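Local coordinates for filamentation induced by cAMP protein Fic (PDB 4RGL) that belongs to the Fic/DOC family, with a mostly helical body that carries the Fic fold and a probable helix-turn-helix-like C-terminal domain, at residues W101-E106 against L201-P206; I174-F179 against L195-I200. All blocks are in the same frame, centred on the assembly; numbering follows the deposited sequence.

Contact 1: W101-E106 against L201-P206; sequences WDASVE and LRNWKP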
loop_
_atom_site.group_PDB
_atom_site.type_symbol
_atom_site.label_atom_id
_atom_site.label_comp_id
_atom_site.label_asym_id
_atom_site.label_seq_id
_atom_site.Cartn_x
_atom_site.Cartn_y
_atom_site.Cartn_z
ATOM N N TRP A 101 0.598 17.113 2.259
ATOM C CA TRP A 101 1.958 17.352 2.727
ATOM C C TRP A 101 3.000 17.442 1.602
ATOM O O TRP A 101 2.962 16.682 0.628
ATOM C CB TRP A 101 2.388 16.269 3.708
ATOM C CG TRP A 101 1.426 16.065 4.833
ATOM C CD1 TRP A 101 0.813 17.032 5.574
ATOM C CD2 TRP A 101 1.067 14.817 5.429
ATOM N NE1 TRP A 101 0.008 16.458 6.523
ATOM C CE2 TRP A 101 0.164 15.098 6.475
ATOM C CE3 TRP A 101 1.417 13.481 5.177
ATOM C CZ2 TRP A 101 -0.411 14.092 7.257
ATOM C CZ3 TRP A 101 0.833 12.484 5.940
ATOM C CH2 TRP A 101 -0.059 12.793 6.975
ATOM N N ASP A 102 3.983 18.332 1.810
ATOM C CA ASP A 102 5.200 18.441 1.034
ATOM C C ASP A 102 6.356 17.924 1.897
ATOM O O ASP A 102 6.519 18.376 3.035
ATOM C CB ASP A 102 5.419 19.912 0.588
ATOM C CG ASP A 102 6.627 20.137 -0.310
ATOM O OD1 ASP A 102 7.715 19.600 0.010
ATOM O OD2 ASP A 102 6.527 20.971 -1.236
ATOM N N ALA A 103 7.076 16.901 1.413
ATOM C CA ALA A 103 8.078 16.174 2.209
ATOM C C ALA A 103 9.170 17.107 2.824
ATOM O O ALA A 103 9.820 16.721 3.798
ATOM C CB ALA A 103 8.737 15.114 1.360
ATOM N N SER A 104 9.363 18.301 2.264
ATOM C CA SER A 104 10.410 19.206 2.742
ATOM C C SER A 104 9.883 20.182 3.829
ATOM O O SER A 104 10.680 20.904 4.441
ATOM C CB SER A 104 11.001 19.995 1.580
ATOM O OG SER A 104 10.007 20.757 0.915
ATOM N N VAL A 105 8.552 20.191 4.078
ATOM C CA VAL A 105 7.953 21.111 5.058
ATOM C C VAL A 105 7.980 20.480 6.458
ATOM O O VAL A 105 7.329 19.454 6.692
ATOM C CB VAL A 105 6.508 21.520 4.657
ATOM C CG1 VAL A 105 5.891 22.449 5.705
ATOM C CG2 VAL A 105 6.488 22.172 3.280
ATOM N N GLU A 106 8.692 21.137 7.412
ATOM C CA GLU A 106 8.821 20.649 8.791
ATOM C C GLU A 106 7.449 20.529 9.461
ATOM O O GLU A 106 7.181 19.539 10.143
ATOM C CB GLU A 106 9.735 21.575 9.609
ATOM C CG GLU A 106 10.188 20.971 10.930
ATOM C CD GLU A 106 11.202 21.805 11.690
ATOM O OE1 GLU A 106 11.040 23.046 11.735
ATOM O OE2 GLU A 106 12.127 21.210 12.292
ATOM N N LEU A 201 8.311 9.766 -2.811
ATOM C CA LEU A 201 8.053 9.057 -4.069
ATOM C C LEU A 201 6.727 9.504 -4.713
ATOM O O LEU A 201 6.669 9.649 -5.934
ATOM C CB LEU A 201 8.047 7.534 -3.863
ATOM C CG LEU A 201 9.402 6.893 -3.492
ATOM C CD1 LEU A 201 9.278 5.395 -3.396
ATOM C CD2 LEU A 201 10.488 7.261 -4.501
ATOM N N ARG A 202 5.661 9.735 -3.899
ATOM C CA ARG A 202 4.377 10.140 -4.483
ATOM C C ARG A 202 4.398 11.632 -4.893
ATOM O O ARG A 202 3.634 12.029 -5.774
ATOM C CB ARG A 202 3.198 9.853 -3.546
ATOM C CG ARG A 202 3.114 10.738 -2.337
ATOM C CD ARG A 202 1.687 10.810 -1.839
ATOM N NE ARG A 202 0.862 11.677 -2.685
ATOM C CZ ARG A 202 -0.465 11.642 -2.709
ATOM N NH1 ARG A 202 -1.125 10.715 -2.022
ATOM N NH2 ARG A 202 -1.142 12.479 -3.483
ATOM N N ASN A 203 5.333 12.433 -4.319
ATOM C CA ASN A 203 5.518 13.828 -4.751
ATOM C C ASN A 203 6.132 13.862 -6.151
ATOM O O ASN A 203 6.003 14.859 -6.861
ATOM C CB ASN A 203 6.393 14.606 -3.751
ATOM C CG ASN A 203 5.682 14.961 -2.443
ATOM O OD1 ASN A 203 4.495 14.649 -2.233
ATOM N ND2 ASN A 203 6.387 15.660 -1.554
ATOM N N TRP A 204 6.745 12.734 -6.569
ATOM C CA TRP A 204 7.286 12.557 -7.916
ATOM C C TRP A 204 6.250 11.881 -8.815
ATOM O O TRP A 204 5.895 12.419 -9.866
ATOM C CB TRP A 204 8.590 11.728 -7.865
ATOM C CG TRP A 204 9.058 11.221 -9.202
ATOM C CD1 TRP A 204 9.299 11.964 -10.318
ATOM C CD2 TRP A 204 9.535 9.899 -9.491
ATOM N NE1 TRP A 204 9.779 11.159 -11.325
ATOM C CE2 TRP A 204 9.959 9.892 -10.836
ATOM C CE3 TRP A 204 9.628 8.712 -8.747
ATOM C CZ2 TRP A 204 10.446 8.739 -11.462
ATOM C CZ3 TRP A 204 10.098 7.568 -9.373
ATOM C CH2 TRP A 204 10.508 7.592 -10.712
ATOM N N LYS A 205 5.769 10.697 -8.401
ATOM C CA LYS A 205 4.728 9.969 -9.117
ATOM C C LYS A 205 3.683 9.456 -8.122
ATOM O O LYS A 205 3.986 8.607 -7.274
ATOM C CB LYS A 205 5.326 8.821 -9.944
ATOM C CG LYS A 205 6.157 9.315 -11.111
ATOM C CD LYS A 205 6.617 8.201 -11.991
ATOM C CE LYS A 205 7.332 8.723 -13.215
ATOM N NZ LYS A 205 6.433 9.538 -14.090
ATOM N N PRO A 206 2.461 10.039 -8.147
ATOM C CA PRO A 206 1.478 9.734 -7.088
ATOM C C PRO A 206 1.017 8.264 -7.073
ATOM O O PRO A 206 0.416 7.833 -6.092
ATOM C CB PRO A 206 0.311 10.661 -7.415
ATOM C CG PRO A 206 0.913 11.759 -8.222
ATOM C CD PRO A 206 1.991 11.130 -9.022
#

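Contact 2: I174-F179 against L195-I200; sequences IFHYEF and LWQTLI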
loop_
_atom_site.group_PDB
_atom_site.type_symbol
_atom_site.label_atom_id
_atom_site.label_comp_id
_atom_site.label_asym_id
_atom_site.label_seq_id
_atom_site.Cartn_x
_atom_site.Cartn_y
_atom_site.Cartn_z
ATOM N N ILE A 174 18.046 8.328 0.691
ATOM C CA ILE A 174 18.977 9.128 1.495
ATOM C C ILE A 174 18.251 9.703 2.726
ATOM O O ILE A 174 18.775 9.622 3.845
ATOM C CB ILE A 174 19.625 10.259 0.644
ATOM C CG1 ILE A 174 20.359 9.692 -0.613
ATOM C CG2 ILE A 174 20.559 11.114 1.496
ATOM C CD1 ILE A 174 21.645 8.848 -0.316
ATOM N N PHE A 175 17.031 10.259 2.523
ATOM C CA PHE A 175 16.243 10.821 3.621
ATOM C C PHE A 175 15.914 9.745 4.659
ATOM O O PHE A 175 16.097 9.971 5.853
ATOM C CB PHE A 175 14.953 11.464 3.094
ATOM C CG PHE A 175 14.147 12.175 4.161
ATOM C CD1 PHE A 175 13.249 11.476 4.959
ATOM C CD2 PHE A 175 14.298 13.539 4.375
ATOM C CE1 PHE A 175 12.538 12.125 5.968
ATOM C CE2 PHE A 175 13.570 14.190 5.374
ATOM C CZ PHE A 175 12.694 13.480 6.162
ATOM N N HIS A 176 15.437 8.566 4.194
ATOM C CA HIS A 176 15.107 7.427 5.068
ATOM C C HIS A 176 16.300 7.071 5.947
ATOM O O HIS A 176 16.148 6.896 7.150
ATOM C CB HIS A 176 14.691 6.203 4.207
ATOM C CG HIS A 176 13.950 5.131 4.963
ATOM N ND1 HIS A 176 12.830 4.519 4.428
ATOM C CD2 HIS A 176 14.188 4.607 6.189
ATOM C CE1 HIS A 176 12.443 3.629 5.326
ATOM N NE2 HIS A 176 13.218 3.660 6.410
ATOM N N TYR A 177 17.497 7.009 5.346
ATOM C CA TYR A 177 18.733 6.658 6.036
ATOM C C TYR A 177 19.103 7.711 7.073
ATOM O O TYR A 177 19.449 7.364 8.205
ATOM C CB TYR A 177 19.869 6.488 5.020
ATOM C CG TYR A 177 21.235 6.315 5.640
ATOM C CD1 TYR A 177 21.638 5.087 6.156
ATOM C CD2 TYR A 177 22.177 7.339 5.592
ATOM C CE1 TYR A 177 22.921 4.900 6.666
ATOM C CE2 TYR A 177 23.477 7.152 6.061
ATOM C CZ TYR A 177 23.842 5.934 6.606
ATOM O OH TYR A 177 25.113 5.760 7.105
ATOM N N GLU A 178 19.029 8.989 6.701
ATOM C CA GLU A 178 19.354 10.077 7.614
ATOM C C GLU A 178 18.320 10.180 8.738
ATOM O O GLU A 178 18.693 10.285 9.907
ATOM C CB GLU A 178 19.449 11.402 6.857
ATOM C CG GLU A 178 20.662 11.493 5.946
ATOM C CD GLU A 178 21.995 11.383 6.665
ATOM O OE1 GLU A 178 22.151 12.022 7.730
ATOM O OE2 GLU A 178 22.884 10.666 6.157
ATOM N N PHE A 179 17.011 10.093 8.383
ATOM C CA PHE A 179 15.907 10.177 9.345
ATOM C C PHE A 179 16.016 9.074 10.402
ATOM O O PHE A 179 15.789 9.336 11.579
ATOM C CB PHE A 179 14.549 10.082 8.614
ATOM C CG PHE A 179 13.347 10.321 9.493
ATOM C CD1 PHE A 179 12.771 9.279 10.216
ATOM C CD2 PHE A 179 12.770 11.581 9.581
ATOM C CE1 PHE A 179 11.674 9.508 11.055
ATOM C CE2 PHE A 179 11.654 11.802 10.398
ATOM C CZ PHE A 179 11.114 10.762 11.129
ATOM N N LEU A 195 6.798 6.205 5.939
ATOM C CA LEU A 195 5.770 7.128 5.485
ATOM C C LEU A 195 6.373 8.220 4.624
ATOM O O LEU A 195 5.873 8.486 3.527
ATOM C CB LEU A 195 5.027 7.746 6.679
ATOM C CG LEU A 195 4.014 8.867 6.328
ATOM C CD1 LEU A 195 2.816 8.312 5.551
ATOM C CD2 LEU A 195 3.548 9.577 7.567
ATOM N N TRP A 196 7.462 8.848 5.101
ATOM C CA TRP A 196 8.048 9.978 4.402
ATOM C C TRP A 196 8.756 9.528 3.120
ATOM O O TRP A 196 8.730 10.259 2.131
ATOM C CB TRP A 196 9.002 10.752 5.311
ATOM C CG TRP A 196 8.693 12.221 5.366
ATOM C CD1 TRP A 196 9.477 13.239 4.911
ATOM C CD2 TRP A 196 7.427 12.810 5.697
ATOM N NE1 TRP A 196 8.825 14.440 5.062
ATOM C CE2 TRP A 196 7.548 14.202 5.498
ATOM C CE3 TRP A 196 6.204 12.297 6.173
ATOM C CZ2 TRP A 196 6.506 15.089 5.779
ATOM C CZ3 TRP A 196 5.162 13.173 6.412
ATOM C CH2 TRP A 196 5.320 14.551 6.232
ATOM N N GLN A 197 9.274 8.282 3.089
ATOM C CA GLN A 197 9.832 7.747 1.850
ATOM C C GLN A 197 8.724 7.616 0.784
ATOM O O GLN A 197 8.909 8.057 -0.349
ATOM C CB GLN A 197 10.520 6.402 2.084
ATOM C CG GLN A 197 11.061 5.792 0.791
ATOM C CD GLN A 197 11.766 4.499 1.016
ATOM O OE1 GLN A 197 12.758 4.426 1.742
ATOM N NE2 GLN A 197 11.377 3.484 0.258
ATOM N N THR A 198 7.535 7.115 1.192
ATOM C CA THR A 198 6.367 7.029 0.311
ATOM C C THR A 198 5.943 8.440 -0.153
ATOM O O THR A 198 5.528 8.611 -1.302
ATOM C CB THR A 198 5.207 6.307 1.030
ATOM O OG1 THR A 198 5.668 5.050 1.528
ATOM C CG2 THR A 198 4.009 6.092 0.126
ATOM N N LEU A 199 6.081 9.454 0.733
ATOM C CA LEU A 199 5.689 10.823 0.396
ATOM C C LEU A 199 6.630 11.409 -0.638
ATOM O O LEU A 199 6.168 11.955 -1.637
ATOM C CB LEU A 199 5.647 11.715 1.656
ATOM C CG LEU A 199 5.086 13.142 1.443
ATOM C CD1 LEU A 199 3.651 13.104 0.901
ATOM C CD2 LEU A 199 5.135 13.922 2.700
ATOM N N ILE A 200 7.957 11.235 -0.443
ATOM C CA ILE A 200 8.961 11.719 -1.400
ATOM C C ILE A 200 8.729 11.061 -2.793
ATOM O O ILE A 200 8.844 11.740 -3.818
ATOM C CB ILE A 200 10.404 11.457 -0.872
ATOM C CG1 ILE A 200 10.642 12.201 0.460
ATOM C CG2 ILE A 200 11.457 11.858 -1.921
ATOM C CD1 ILE A 200 11.914 11.814 1.183
#

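Contact 1: W101-E106 against L201-P206
Asn203 is the one residue of 201-206 that meets the loop 101-106, laying its side-chain amide against the backbone of Trp101, Asp102 and Ala103. Before it in the chain, Leu201 packs on Leu169 and Ser172 of helix 168-182. The guanidinium of Arg202 reaches instead to a residue just ahead of the loop, forming a salt bridge through NH2 with Glu99. At Asn203 the side chain leaves with CG beside the backbone N (chi1 -74°), which aims the amide at the start of the turn. ND2 of Asn203 lies 3.3 Å from N of Ala103 and 3.8 Å from CB of the same alanine. Beyond Asn203 the chain turns away, with both Trp204 N and Lys205 N bonded to Leu201 O. Trp204 then carries Lys205 CG over one ring face and meets His167 edge-to-face.

The residues that Asn203 touches, Asp102 and Ala103, open a type I turn that runs to Val105 and is closed by Val105 N on Asp102 O at 2.9 Å. Asp102 OD1 braces it as an Asx turn: it takes Ser104 N on its anti lone pair at 3.1 Å, and Ser104 OG at 2.7 Å from above the carboxylate plane.

The contact thus ties the C-terminal end of helix 189-202 to the loop leading into helix 106-117, where Asp108 accepts from Asp102 N and Trp101 packs on Ala111, Ala112 and Leu115; Ala103 also touches Leu161 of helix 150-163.

Contact 2: I174-F179 against L195-I200
Helices 174-179 and 195-200 run nearly antiparallel, their N-to-C directions 157° apart and their axes 9.4 Å from each other at closest approach, with His176 and Gln197 as the nearest pair of CA atoms, 6.2 Å apart. They belong to an antiparallel helix pair of the Fic core, joined through the loop that carries the Fic signature. Phe175 fills much of the space between them. Its CG stands anti to the backbone N, sending the ring across to Trp196 and Ile200. CE1 and CZ of the phenyl ring do the touching: CE1 of Phe175 is 3.4 Å and CZ of Phe175 3.5 Å from CD1 of Trp196. The two aromatic planes are inclined by 34° and meet obliquely. Nearer the root of the phenylalanine, CD1 of Ile200 slips in 3.6 Å from Phe175 CB, bringing the tip of the isoleucine against the base of the ring. Leu199 CD2 lies over one face of the Trp196 indole, toward its rim.

Beside this apolar patch His176 donates from ND1 to OE1 of Gln197 at 2.7 Å, a bent bond with 138° at the hydrogen. The glutamine chain is extended beyond CG, which carries its amide to the imidazole. The donor stands above the carbonyl plane, and the oxygen is tilted from the ring plane too. The other nitrogen, NE2, makes a weak bond to Tyr224 OH, while Phe240 meets the ring edge-to-face.

Trp196 NE1 turns to Ala103 O of the neighbouring loop. Around the pair, helix 150-163 covers Phe175 with Leu157 and Leu161, helix 106-117 meets Trp196 through Leu109 and Ala112, and helix 238-257 packs Met244 and Leu248 on Gln197.

In the fold
Both contacts use helix 189-202, whose first turn holds the end of the Fic signature sequence HPFADGNGR. Contact 2 is core: all five touching residues are buried, and two neighbouring helices of the Fic fold meet through aromatic and aliphatic packing with one buried imidazole–amide hydrogen bond. Contact 1 lies farther along the same helix, at its C-terminal end, partly buried, covering less than half as much surface, with a single amide side chain lying against the backbone at the start of a turn. Their centres are 10 Å apart, and they touch directly: Ala103 serves both, its O 2.8 Å from Trp196 NE1 in a probable hydrogen bond while its CB packs against Ile200 CG1.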